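Local coordinates for imelysin (Bacteroides ovatus ATCC 8483, PDB 3OYV), which probably takes part in bacterial iron uptake as an outer-membrane imelysin-like protein, and may be a peptidase, at residues A[75-78]-A[79-83]; A[86-90]-A[91-95]; A[124-127]-A[128-132]; A[236-239]-A[240-244]; A[281-284]-A[285-288]. All coordinates share one frame; numbering follows the deposited sequence.

How the contacts relate
All five contacts are local, each made within one short run of chain, and together they sample a largely helical protein. Contacts 1 and 2 follow each other along helix 71-102, their centres about 17 Å apart; contact 3 lies on helix 121-137, contact 4 on helix 223-261, and contact 5 takes the end of helix 265-283 and the loop after it. Contact 5 lies near the middle of the chain and touches each of the others. It is closest to contact 3, about 7 Å between centres, where S131 bonds to the loop, while K93 of contact 2 reaches both N128 and E286. Side chains distant in sequence thereby meet around bound glycerol and an unidentified ligand, probably crystallisation additives.

Contact 1 of 5, residues A[75-78]-A[79-83]; sequences VEEI and VDKCA
E77 and K81 run side by side along a partly exposed flank of an alpha-helix, the long helix 71-102, as a worked case of a glutamate followed four residues on by a lysine. The carboxylate meets the lysine's aliphatic chain and not its ammonium group: E77 OE2 lies 3.6 Å from K81 CE, whereas 4.8 Å separates it from K81 NZ. The glutamate gets there because its CG stands opposite the backbone N (chi1 -179°) and the chain then bends at chi2 (71°), folding the carboxylate forward along the helix. K81 NZ has its partners in the carboxylate of E84 and the backbone oxygen of L289, and both side chains touch F290 of the same loop. On the buried flank V75 and V79 repeat the same spacing with methyl groups, CG1 of V75 lying 4.3 Å from CG2 of V79. Regular turns underlie both pairs; K81 N donates to E77 O over 2.9 Å, as does V79 N to V75 O. Further out, V79 meets L209 of helix 189-214, I78 packs on Y233, and C82 rests against helix 121-137. D80 gives OD1 to a salt bridge with K210 and OD2 to a water, which donates to D80 OD2 at 3.0 Å and to E77 OE1 at 2.7 Å and so bridges two acidic groups.

Contact 2 of 5, residues A[86-90]-A[91-95]; sequences ANEVG and TAKIG
V89 and I94 meet on the packed side of helix 71-102, V89 CG1 lying 4.0 Å from I94 CD1, with Y125 and I175 of two other helices against them. They come together five residues apart because the helix widens here into a pi-type turn: I94 N donates to V89 O at 2.9 Å, and K93 N to E88 O at 2.8 Å. E88 O also takes A92 N, from above its carbonyl plane, and so serves two turns where the wide one begins. The solvent side is looser. T91 turns its hydroxyl back to donate to N87 O at 2.7 Å, its OG1 set between backbone N and carbonyl carbon (chi1 67°), while N87 and E88 each adopt two conformations. K93 runs extended from the buried flank, its CD 4.1 Å from V89 CG2, and ends among N128 OD1, E114 and E286. A methionine at K93 would probably keep much of the aliphatic packing but leave the E286 carboxylate and N128 OD1 without their shared ammonium partner. Glycerol and an unidentified ligand, probable crystallisation additives, also bond this amine, the glycerol weakly. Convergence of N128, E114 and E286 here is consistent with a charged lysine tying three parts together.

Contact 3 of 5, residues A[124-127]-A[128-132]; sequences DYTN and NIYSI
T126 OG1 is gripped by two groups, R122 O one turn back on helix 121-137 and the side-chain amide of Q176, and the way it turns to them (chi1 -57°) leaves the methyl CG2 opposite the backbone N and facing Y130. The T126 and Y130 side chains lie alongside one another, pointing the same way, and CG2 of T126 comes to 3.6 Å from Y130 CE2. Beneath them Y130 N donates to T126 O at 2.9 Å. N127 approaches the same ring differently, its OD1 lying at the edge in the ring plane, 3.9 Å from Y130 CD2, with amide and ring planes 45° apart. Its ND2 is held by E283. Two residues before T126, D124 pairs with N128 through the main chain, N128 N donating to D124 O at 3.0 Å, but their side chains do not bond to each other. D124 OD1 stays 3.6 Å from N128 ND2, and carboxylate and amide are turned almost perpendicular. Each head group has its partners in other parts of the chain: N128 ND2 donates to E283 O, its OD1 being the K93 acceptor, while D124 OD2 bonds S115. This is a textbook alpha-helical stretch whose polar face is spent on tying separate parts of the chain together. S131 extends that face, its OG bonding K284 O and A287 N. Around it, helix 71-102 packs on Y125 and N128, helix 158-177 covers T126, I129 and Y130, and the end of helix 265-283 with its following loop meets N127, N128 and S131.

Contact 4 of 5, residues A[236-239]-A[240-244]; sequences AVVV and PTYKS
P240 sets its ring back against the preceding turn of helix 223-261, with CG 3.5 Å from A236 O. A regular helix would put a donated N-H there, but proline has none, so the turn gives way: the helix kinks at P240, just after a wider pi-type turn over 236-238. The squeeze is felt next door, where V239 CB comes unusually near P240 CD, at 3.5 Å. Only the proline position is missed: V237 O, V238 O and V239 O all accept, the last from K243 N at 2.8 Å. V238, the third residue much covered here, lies beside Y242 and points the same way. Its CG1, opposite the backbone N (chi1 176°), reaches to 3.6 Å from Y242 CE2, while Y242 N bonds V238 O along the main chain. Between the proline and the tyrosine, T241 grips V237 O twice, through OG1 at 2.6 Å and through N at 3.1 Å, the two donors coming from opposite faces of the carbonyl plane. A valine in place of T241 would probably deprive V237 O of its hydroxyl donor and leave the carbonyl next to the kink less firmly held. Farther out, helix 21-47 covers V238, V239 and Y242 with W46, N47 and L42, P281 of helix 265-283 meets T241, and from the following loop F288 presents itself to V237, V238 and the Y242 ring.

Contact 5 of 5, residues A[281-284]-A[285-288]; sequences PWEK and SEAF
P281 O lies 3.0 Å from S285 N, yet at a poor angle, so the usual helical bond is not made and helix 265-283 is running out. The serine instead turns to the next carbonyl. W282 O is taken twice by S285: OG donates at 2.7 Å, in the carbonyl plane and on a lone pair, and N donates at 2.9 Å from well above that plane. To do both, S285 holds its hydroxyl between its backbone N and carbonyl carbon (chi1 82°), which also places OG over one face of the W282 ring, 4.0 Å above its plane and offset toward the rim. The same indole has E286 crossing it at about a right angle, ring and carboxylate planes 51° apart; NE1 makes no hydrogen bond to that carboxylate and has a weak one to D303. At E283 the chain enters a type I beta turn, E283 to E286, closed by a weak bond of 3.3 Å from E286 N to E283 O. This turn ends the helix, and the loop that follows packs against helix 121-137. The E283 side chain leaves the turn for R279 and H120. E286, extended beyond CG, carries OE1, the partner of K93, to a bound glycerol, probably from the crystallisation liquor. K284 sends its amine to E280, while its O approaches F288 CE1 at 3.7 Å. The F288 ring sits with one face over S285 O, 3.4 Å from the ring plane near its centre.

Contact 1 of 5, residues A[75-78]-A[79-83]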
loop_
_atom_site.group_PDB
_atom_site.type_symbol
_atom_site.label_atom_id
_atom_site.label_comp_id
_atom_site.label_asym_id
_atom_site.label_seq_id
_atom_site.Cartn_x
_atom_site.Cartn_y
_atom_site.Cartn_z
ATOM N N VAL A 75 -5.950 10.162 17.631
ATOM C CA VAL A 75 -5.951 8.725 17.898
ATOM C C VAL A 75 -7.193 8.021 17.323
ATOM O O VAL A 75 -7.104 6.907 16.820
ATOM C CB VAL A 75 -5.747 8.447 19.408
ATOM C CG1 VAL A 75 -6.068 7.003 19.792
ATOM C CG2 VAL A 75 -4.315 8.825 19.792
ATOM N N GLU A 76 -8.332 8.713 17.337
ATOM C CA GLU A 76 -9.525 8.191 16.697
ATOM C C GLU A 76 -9.287 8.033 15.192
ATOM O O GLU A 76 -9.706 7.037 14.620
ATOM C CB GLU A 76 -10.718 9.088 17.007
ATOM C CG GLU A 76 -11.177 8.917 18.470
ATOM C CD GLU A 76 -12.267 9.875 18.924
ATOM O OE1 GLU A 76 -12.469 10.938 18.301
ATOM O OE2 GLU A 76 -12.891 9.563 19.980
ATOM N N GLU A 77 -8.582 8.984 14.576
ATOM C CA GLU A 77 -8.247 8.877 13.158
ATOM C C GLU A 77 -7.300 7.684 12.948
ATOM O O GLU A 77 -7.495 6.889 12.039
ATOM C CB GLU A 77 -7.611 10.173 12.634
ATOM C CG GLU A 77 -7.259 10.152 11.134
ATOM C CD GLU A 77 -8.474 10.197 10.224
ATOM O OE1 GLU A 77 -9.629 10.349 10.695
ATOM O OE2 GLU A 77 -8.298 10.073 8.996
ATOM N N ILE A 78 -6.293 7.575 13.814
ATOM C CA ILE A 78 -5.349 6.450 13.715
ATOM C C ILE A 78 -6.093 5.101 13.743
ATOM O O ILE A 78 -5.880 4.216 12.903
ATOM C CB ILE A 78 -4.267 6.475 14.821
ATOM C CG1 ILE A 78 -3.346 7.673 14.600
ATOM C CG2 ILE A 78 -3.538 5.137 14.942
ATOM C CD1 ILE A 78 -2.432 7.993 15.777
ATOM N N VAL A 79 -6.982 4.951 14.723
ATOM C CA VAL A 79 -7.682 3.684 14.911
ATOM C C VAL A 79 -8.692 3.433 13.776
ATOM O O VAL A 79 -8.770 2.316 13.253
ATOM C CB VAL A 79 -8.339 3.616 16.308
ATOM C CG1 VAL A 79 -9.245 2.378 16.440
ATOM C CG2 VAL A 79 -7.248 3.636 17.398
ATOM N N ASP A 80 -9.388 4.491 13.369
ATOM C CA ASP A 80 -10.331 4.397 12.238
ATOM C C ASP A 80 -9.615 3.906 10.993
ATOM O O ASP A 80 -10.132 3.059 10.262
ATOM C CB ASP A 80 -10.940 5.752 11.890
ATOM C CG ASP A 80 -12.118 6.148 12.787
ATOM O OD1 ASP A 80 -12.635 5.295 13.527
ATOM O OD2 ASP A 80 -12.500 7.333 12.701
ATOM N N LYS A 81 -8.420 4.432 10.742
ATOM C CA LYS A 81 -7.715 4.074 9.514
ATOM C C LYS A 81 -7.086 2.680 9.572
ATOM O O LYS A 81 -6.963 2.004 8.540
ATOM C CB LYS A 81 -6.706 5.159 9.178
ATOM C CG LYS A 81 -7.428 6.400 8.648
ATOM C CD LYS A 81 -7.904 6.201 7.220
ATOM C CE LYS A 81 -8.762 7.343 6.724
ATOM N NZ LYS A 81 -9.083 7.116 5.275
ATOM N N CYS A 82 -6.762 2.191 10.771
ATOM C CA CYS A 82 -6.426 0.768 10.959
ATOM C C CYS A 82 -7.637 -0.128 10.631
ATOM O O CYS A 82 -7.506 -1.160 9.942
ATOM C CB CYS A 82 -5.980 0.492 12.402
ATOM S SG CYS A 82 -4.324 1.112 12.837
ATOM N N ALA A 83 -8.802 0.235 11.178
ATOM C CA ALA A 83 -10.047 -0.500 10.946
ATOM C C ALA A 83 -10.359 -0.515 9.455
ATOM O O ALA A 83 -10.703 -1.565 8.887
ATOM C CB ALA A 83 -11.217 0.124 11.743
HETATM O O HOH W 1 -11.978 9.102 10.310
#

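Contact 2 of 5, residues A[86-90]-A[91-95]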
loop_
_atom_site.group_PDB
_atom_site.type_symbol
_atom_site.label_atom_id
_atom_site.label_comp_id
_atom_site.label_asym_id
_atom_site.label_seq_id
_atom_site.Cartn_x
_atom_site.Cartn_y
_atom_site.Cartn_z
ATOM N N ALA A 86 -8.225 -3.033 7.539
ATOM C CA ALA A 86 -8.703 -4.368 7.854
ATOM C C ALA A 86 -9.982 -4.710 7.076
ATOM O O ALA A 86 -10.123 -5.815 6.536
ATOM C CB ALA A 86 -8.926 -4.519 9.371
ATOM N N ASN A 87 -10.868 -3.738 6.984
ATOM C CA ASN A 87 -12.095 -3.885 6.188
ATOM C C ASN A 87 -11.782 -4.071 4.717
ATOM O O ASN A 87 -12.321 -4.972 4.058
ATOM C CB ASN A 87 -13.010 -2.679 6.339
ATOM C CG ASN A 87 -14.106 -2.637 5.277
ATOM O OD1 ASN A 87 -15.213 -3.085 5.510
ATOM N ND2 ASN A 87 -13.779 -2.133 4.098
ATOM N N GLU A 88 -10.912 -3.221 4.192
ATOM C CA GLU A 88 -10.584 -3.287 2.760
ATOM C C GLU A 88 -9.915 -4.602 2.379
ATOM O O GLU A 88 -10.266 -5.202 1.353
ATOM C CB GLU A 88 -9.704 -2.104 2.359
ATOM C CG GLU A 88 -9.223 -2.149 0.896
ATOM C CD GLU A 88 -10.311 -1.892 -0.108
ATOM O OE1 GLU A 88 -11.410 -1.436 0.279
ATOM O OE2 GLU A 88 -10.046 -2.140 -1.308
ATOM N N VAL A 89 -8.980 -5.072 3.184
ATOM C CA VAL A 89 -8.315 -6.319 2.903
ATOM C C VAL A 89 -9.321 -7.459 2.911
ATOM O O VAL A 89 -9.358 -8.272 1.986
ATOM C CB VAL A 89 -7.193 -6.595 3.888
ATOM C CG1 VAL A 89 -6.644 -7.969 3.699
ATOM C CG2 VAL A 89 -6.063 -5.524 3.699
ATOM N N GLY A 90 -10.127 -7.544 3.968
ATOM C CA GLY A 90 -11.020 -8.698 4.103
ATOM C C GLY A 90 -12.161 -8.713 3.104
ATOM O O GLY A 90 -12.455 -9.750 2.468
ATOM N N THR A 91 -12.818 -7.586 2.997
ATOM C CA THR A 91 -14.063 -7.552 2.261
ATOM C C THR A 91 -13.860 -7.209 0.783
ATOM O O THR A 91 -14.654 -7.619 -0.037
ATOM C CB THR A 91 -15.090 -6.555 2.828
ATOM O OG1 THR A 91 -14.580 -5.272 2.629
ATOM C CG2 THR A 91 -15.369 -6.689 4.295
ATOM N N ALA A 92 -12.790 -6.479 0.440
ATOM C CA ALA A 92 -12.552 -6.092 -0.951
ATOM C C ALA A 92 -11.400 -6.853 -1.588
ATOM O O ALA A 92 -11.585 -7.573 -2.582
ATOM C CB ALA A 92 -12.344 -4.593 -1.088
ATOM N N LYS A 93 -10.208 -6.738 -1.026
ATOM C CA LYS A 93 -9.055 -7.381 -1.662
ATOM C C LYS A 93 -9.222 -8.910 -1.731
ATOM O O LYS A 93 -8.951 -9.538 -2.767
ATOM C CB LYS A 93 -7.740 -6.979 -0.984
ATOM C CG LYS A 93 -7.468 -5.480 -1.004
ATOM C CD LYS A 93 -6.103 -5.135 -0.412
ATOM C CE LYS A 93 -5.835 -3.645 -0.333
ATOM N NZ LYS A 93 -4.372 -3.385 -0.254
ATOM N N ILE A 94 -9.667 -9.507 -0.634
ATOM C CA ILE A 94 -9.926 -10.946 -0.588
ATOM C C ILE A 94 -11.389 -11.243 -0.970
ATOM O O ILE A 94 -11.680 -12.121 -1.809
ATOM C CB ILE A 94 -9.574 -11.545 0.806
ATOM C CG1 ILE A 94 -8.104 -11.246 1.117
ATOM C CG2 ILE A 94 -9.902 -13.083 0.839
ATOM C CD1 ILE A 94 -7.700 -11.670 2.522
ATOM N N GLY A 95 -12.303 -10.487 -0.398
ATOM C CA GLY A 95 -13.727 -10.737 -0.527
ATOM C C GLY A 95 -14.317 -10.573 -1.908
ATOM O O GLY A 95 -15.209 -11.340 -2.305
#

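Contact 3 of 5, residues A[124-127]-A[128-132]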
loop_
_atom_site.group_PDB
_atom_site.type_symbol
_atom_site.label_atom_id
_atom_site.label_comp_id
_atom_site.label_asym_id
_atom_site.label_seq_id
_atom_site.Cartn_x
_atom_site.Cartn_y
_atom_site.Cartn_z
ATOM N N ASP A 124 1.346 -8.870 0.037
ATOM C CA ASP A 124 0.790 -7.531 0.003
ATOM C C ASP A 124 -0.200 -7.356 1.156
ATOM O O ASP A 124 -0.069 -6.462 1.997
ATOM C CB ASP A 124 0.142 -7.387 -1.379
ATOM C CG ASP A 124 -0.640 -6.107 -1.592
ATOM O OD1 ASP A 124 -0.776 -5.238 -0.714
ATOM O OD2 ASP A 124 -1.148 -5.951 -2.743
ATOM N N TYR A 125 -1.195 -8.235 1.203
ATOM C CA TYR A 125 -2.290 -8.047 2.155
ATOM C C TYR A 125 -1.797 -8.262 3.585
ATOM O O TYR A 125 -2.272 -7.599 4.512
ATOM C CB TYR A 125 -3.492 -8.952 1.858
ATOM C CG TYR A 125 -3.999 -8.972 0.418
ATOM C CD1 TYR A 125 -3.677 -7.970 -0.513
ATOM C CD2 TYR A 125 -4.795 -10.029 -0.006
ATOM C CE1 TYR A 125 -4.100 -8.060 -1.834
ATOM C CE2 TYR A 125 -5.224 -10.116 -1.307
ATOM C CZ TYR A 125 -4.887 -9.130 -2.224
ATOM O OH TYR A 125 -5.309 -9.302 -3.539
ATOM N N THR A 126 -0.845 -9.180 3.751
ATOM C CA THR A 126 -0.220 -9.409 5.049
ATOM C C THR A 126 0.525 -8.150 5.506
ATOM O O THR A 126 0.407 -7.733 6.666
ATOM C CB THR A 126 0.723 -10.615 5.014
ATOM O OG1 THR A 126 0.007 -11.765 4.593
ATOM C CG2 THR A 126 1.335 -10.913 6.374
ATOM N N ASN A 127 1.272 -7.523 4.584
ATOM C CA ASN A 127 1.934 -6.246 4.905
ATOM C C ASN A 127 0.954 -5.170 5.299
ATOM O O ASN A 127 1.232 -4.363 6.180
ATOM C CB ASN A 127 2.793 -5.774 3.727
ATOM C CG ASN A 127 4.110 -6.508 3.627
ATOM O OD1 ASN A 127 4.574 -7.129 4.587
ATOM N ND2 ASN A 127 4.725 -6.457 2.443
ATOM N N ASN A 128 -0.222 -5.167 4.677
ATOM C CA ASN A 128 -1.256 -4.233 5.075
ATOM C C ASN A 128 -1.658 -4.448 6.555
ATOM O O ASN A 128 -1.905 -3.502 7.300
ATOM C CB ASN A 128 -2.529 -4.346 4.220
ATOM C CG ASN A 128 -2.345 -4.043 2.718
ATOM O OD1 ASN A 128 -3.185 -4.495 1.940
ATOM N ND2 ASN A 128 -1.303 -3.314 2.311
ATOM N N ILE A 129 -1.736 -5.708 6.963
ATOM C CA ILE A 129 -2.050 -6.009 8.368
ATOM C C ILE A 129 -0.874 -5.592 9.277
ATOM O O ILE A 129 -1.086 -5.070 10.372
ATOM C CB ILE A 129 -2.445 -7.482 8.570
ATOM C CG1 ILE A 129 -3.673 -7.855 7.714
ATOM C CG2 ILE A 129 -2.688 -7.752 10.051
ATOM C CD1 ILE A 129 -4.879 -6.994 7.891
ATOM N N TYR A 130 0.361 -5.798 8.816
ATOM C CA TYR A 130 1.502 -5.314 9.582
ATOM C C TYR A 130 1.526 -3.807 9.721
ATOM O O TYR A 130 2.070 -3.314 10.692
ATOM C CB TYR A 130 2.817 -5.831 9.005
ATOM C CG TYR A 130 3.022 -7.309 9.214
ATOM C CD1 TYR A 130 2.606 -7.919 10.392
ATOM C CD2 TYR A 130 3.639 -8.096 8.251
ATOM C CE1 TYR A 130 2.789 -9.272 10.605
ATOM C CE2 TYR A 130 3.836 -9.465 8.461
ATOM C CZ TYR A 130 3.404 -10.023 9.639
ATOM O OH TYR A 130 3.590 -11.372 9.853
ATOM N N SER A 131 0.904 -3.086 8.794
ATOM C CA SER A 131 0.718 -1.644 8.973
ATOM C C SER A 131 -0.084 -1.332 10.243
ATOM O O SER A 131 0.266 -0.425 11.027
ATOM C CB SER A 131 0.062 -1.018 7.747
ATOM O OG SER A 131 0.089 0.405 7.815
ATOM N N ILE A 132 -1.124 -2.127 10.472
ATOM C CA ILE A 132 -1.914 -1.990 11.696
ATOM C C ILE A 132 -1.050 -2.321 12.934
ATOM O O ILE A 132 -1.075 -1.585 13.938
ATOM C CB ILE A 132 -3.150 -2.929 11.684
ATOM C CG1 ILE A 132 -4.061 -2.587 10.513
ATOM C CG2 ILE A 132 -3.883 -2.864 13.028
ATOM C CD1 ILE A 132 -5.214 -3.614 10.339
#

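Contact 4 of 5, residues A[236-239]-A[240-244]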
loop_
_atom_site.group_PDB
_atom_site.type_symbol
_atom_site.label_atom_id
_atom_site.label_comp_id
_atom_site.label_asym_id
_atom_site.label_seq_id
_atom_site.Cartn_x
_atom_site.Cartn_y
_atom_site.Cartn_z
ATOM N N ALA A 236 8.193 7.691 14.484
ATOM C CA ALA A 236 8.750 6.357 14.358
ATOM C C ALA A 236 8.062 5.481 13.323
ATOM O O ALA A 236 8.669 4.570 12.789
ATOM C CB ALA A 236 8.794 5.647 15.733
ATOM N N VAL A 237 6.789 5.723 13.064
ATOM C CA VAL A 237 6.048 4.892 12.127
ATOM C C VAL A 237 5.810 5.595 10.796
ATOM O O VAL A 237 6.288 5.128 9.748
ATOM C CB VAL A 237 4.744 4.329 12.732
ATOM C CG1 VAL A 237 3.985 3.456 11.696
ATOM C CG2 VAL A 237 5.069 3.496 13.989
ATOM N N VAL A 238 5.057 6.693 10.818
ATOM C CA VAL A 238 4.582 7.292 9.582
ATOM C C VAL A 238 5.746 7.886 8.774
ATOM O O VAL A 238 5.949 7.521 7.614
ATOM C CB VAL A 238 3.503 8.359 9.831
ATOM C CG1 VAL A 238 3.109 9.038 8.518
ATOM C CG2 VAL A 238 2.253 7.731 10.478
ATOM N N VAL A 239 6.483 8.834 9.357
ATOM C CA VAL A 239 7.517 9.538 8.568
ATOM C C VAL A 239 8.608 8.583 8.078
ATOM O O VAL A 239 8.976 8.640 6.904
ATOM C CB VAL A 239 8.013 10.793 9.281
ATOM C CG1 VAL A 239 9.119 11.463 8.444
ATOM C CG2 VAL A 239 6.869 11.797 9.522
ATOM N N PRO A 240 9.093 7.679 8.951
ATOM C CA PRO A 240 10.088 6.712 8.444
ATOM C C PRO A 240 9.590 5.803 7.349
ATOM O O PRO A 240 10.361 5.409 6.465
ATOM C CB PRO A 240 10.526 5.967 9.706
ATOM C CG PRO A 240 10.294 6.943 10.839
ATOM C CD PRO A 240 9.011 7.645 10.425
ATOM N N THR A 241 8.323 5.396 7.413
ATOM C CA THR A 241 7.778 4.592 6.339
ATOM C C THR A 241 7.759 5.370 5.019
ATOM O O THR A 241 8.152 4.816 3.968
ATOM C CB THR A 241 6.366 4.058 6.691
ATOM O OG1 THR A 241 6.477 3.265 7.883
ATOM C CG2 THR A 241 5.792 3.232 5.567
ATOM N N TYR A 242 7.347 6.635 5.065
ATOM C CA TYR A 242 7.338 7.421 3.845
ATOM C C TYR A 242 8.771 7.765 3.368
ATOM O O TYR A 242 8.996 7.879 2.165
ATOM C CB TYR A 242 6.488 8.650 3.991
ATOM C CG TYR A 242 5.011 8.393 4.093
ATOM C CD1 TYR A 242 4.387 7.419 3.330
ATOM C CD2 TYR A 242 4.225 9.201 4.893
ATOM C CE1 TYR A 242 2.989 7.215 3.404
ATOM C CE2 TYR A 242 2.856 9.035 4.949
ATOM C CZ TYR A 242 2.233 8.057 4.202
ATOM O OH TYR A 242 0.849 7.970 4.247
ATOM N N LYS A 243 9.714 7.916 4.292
ATOM C CA LYS A 243 11.122 8.089 3.904
ATOM C C LYS A 243 11.604 6.865 3.141
ATOM O O LYS A 243 12.244 6.978 2.089
ATOM C CB LYS A 243 12.028 8.323 5.125
ATOM C CG LYS A 243 13.459 8.720 4.735
ATOM C CD LYS A 243 14.323 8.884 5.989
ATOM C CE LYS A 243 15.741 9.308 5.638
ATOM N NZ LYS A 243 16.602 9.583 6.830
ATOM N N SER A 244 11.299 5.693 3.659
ATOM C CA SER A 244 11.696 4.427 3.014
ATOM C C SER A 244 11.051 4.314 1.634
ATOM O O SER A 244 11.687 3.927 0.664
ATOM C CB SER A 244 11.337 3.194 3.879
ATOM O OG SER A 244 11.737 1.974 3.277
#

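Contact 5 of 5, residues A[281-284]-A[285-288]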
loop_
_atom_site.group_PDB
_atom_site.type_symbol
_atom_site.label_atom_id
_atom_site.label_comp_id
_atom_site.label_asym_id
_atom_site.label_seq_id
_atom_site.Cartn_x
_atom_site.Cartn_y
_atom_site.Cartn_z
ATOM N N PRO A 281 7.336 -0.719 1.975
ATOM C CA PRO A 281 6.897 0.412 2.771
ATOM C C PRO A 281 5.528 0.932 2.315
ATOM O O PRO A 281 4.734 1.392 3.160
ATOM C CB PRO A 281 8.006 1.446 2.577
ATOM C CG PRO A 281 8.667 1.035 1.306
ATOM C CD PRO A 281 8.625 -0.432 1.311
ATOM N N TRP A 282 5.217 0.846 1.022
ATOM C CA TRP A 282 3.882 1.243 0.569
ATOM C C TRP A 282 2.792 0.411 1.255
ATOM O O TRP A 282 1.861 0.924 1.867
ATOM C CB TRP A 282 3.713 1.098 -0.951
ATOM C CG TRP A 282 2.294 1.396 -1.317
ATOM C CD1 TRP A 282 1.329 0.489 -1.618
ATOM C CD2 TRP A 282 1.666 2.688 -1.330
ATOM N NE1 TRP A 282 0.139 1.132 -1.821
ATOM C CE2 TRP A 282 0.304 2.480 -1.633
ATOM C CE3 TRP A 282 2.096 3.982 -1.065
ATOM C CZ2 TRP A 282 -0.600 3.532 -1.739
ATOM C CZ3 TRP A 282 1.197 5.025 -1.196
ATOM C CH2 TRP A 282 -0.137 4.791 -1.501
ATOM N N GLU A 283 2.974 -0.905 1.201
ATOM C CA GLU A 283 1.959 -1.817 1.742
ATOM C C GLU A 283 1.872 -1.651 3.270
ATOM O O GLU A 283 0.777 -1.716 3.859
ATOM C CB GLU A 283 2.304 -3.238 1.306
ATOM C CG GLU A 283 2.211 -3.454 -0.177
ATOM C CD GLU A 283 2.899 -4.691 -0.720
ATOM O OE1 GLU A 283 3.752 -5.283 -0.021
ATOM O OE2 GLU A 283 2.624 -4.978 -1.923
ATOM N N LYS A 284 3.024 -1.419 3.899
ATOM C CA LYS A 284 3.061 -1.181 5.340
ATOM C C LYS A 284 2.634 0.223 5.748
ATOM O O LYS A 284 2.633 0.562 6.941
ATOM C CB LYS A 284 4.439 -1.510 5.883
ATOM C CG LYS A 284 4.752 -2.991 5.793
ATOM C CD LYS A 284 6.072 -3.276 6.427
ATOM C CE LYS A 284 6.329 -4.749 6.645
ATOM N NZ LYS A 284 7.657 -4.963 7.298
ATOM N N SER A 285 2.206 1.047 4.783
ATOM C CA SER A 285 1.636 2.354 5.066
ATOM C C SER A 285 0.136 2.355 4.967
ATOM O O SER A 285 -0.458 3.384 5.246
ATOM C CB SER A 285 2.196 3.429 4.113
ATOM O OG SER A 285 1.545 3.459 2.858
ATOM N N GLU A 286 -0.502 1.252 4.583
ATOM C CA GLU A 286 -1.926 1.324 4.246
ATOM C C GLU A 286 -2.881 1.397 5.433
ATOM O O GLU A 286 -4.059 1.611 5.223
ATOM C CB GLU A 286 -2.334 0.242 3.252
ATOM C CG GLU A 286 -1.634 0.362 1.901
ATOM C CD GLU A 286 -2.085 -0.665 0.866
ATOM O OE1 GLU A 286 -3.280 -1.066 0.846
ATOM O OE2 GLU A 286 -1.243 -1.076 0.067
ATOM N N ALA A 287 -2.380 1.283 6.671
ATOM C CA ALA A 287 -3.175 1.614 7.860
ATOM C C ALA A 287 -3.241 3.111 8.145
ATOM O O ALA A 287 -3.964 3.522 9.043
ATOM C CB ALA A 287 -2.681 0.845 9.105
ATOM N N PHE A 288 -2.493 3.934 7.391
ATOM C CA PHE A 288 -2.527 5.372 7.548
ATOM C C PHE A 288 -2.785 6.072 6.223
ATOM O O PHE A 288 -2.052 6.990 5.830
ATOM C CB PHE A 288 -1.332 5.970 8.326
ATOM C CG PHE A 288 0.018 5.356 8.060
ATOM C CD1 PHE A 288 0.430 4.240 8.751
ATOM C CD2 PHE A 288 0.943 5.997 7.248
ATOM C CE1 PHE A 288 1.715 3.722 8.610
ATOM C CE2 PHE A 288 2.214 5.508 7.086
ATOM C CZ PHE A 288 2.629 4.366 7.771
#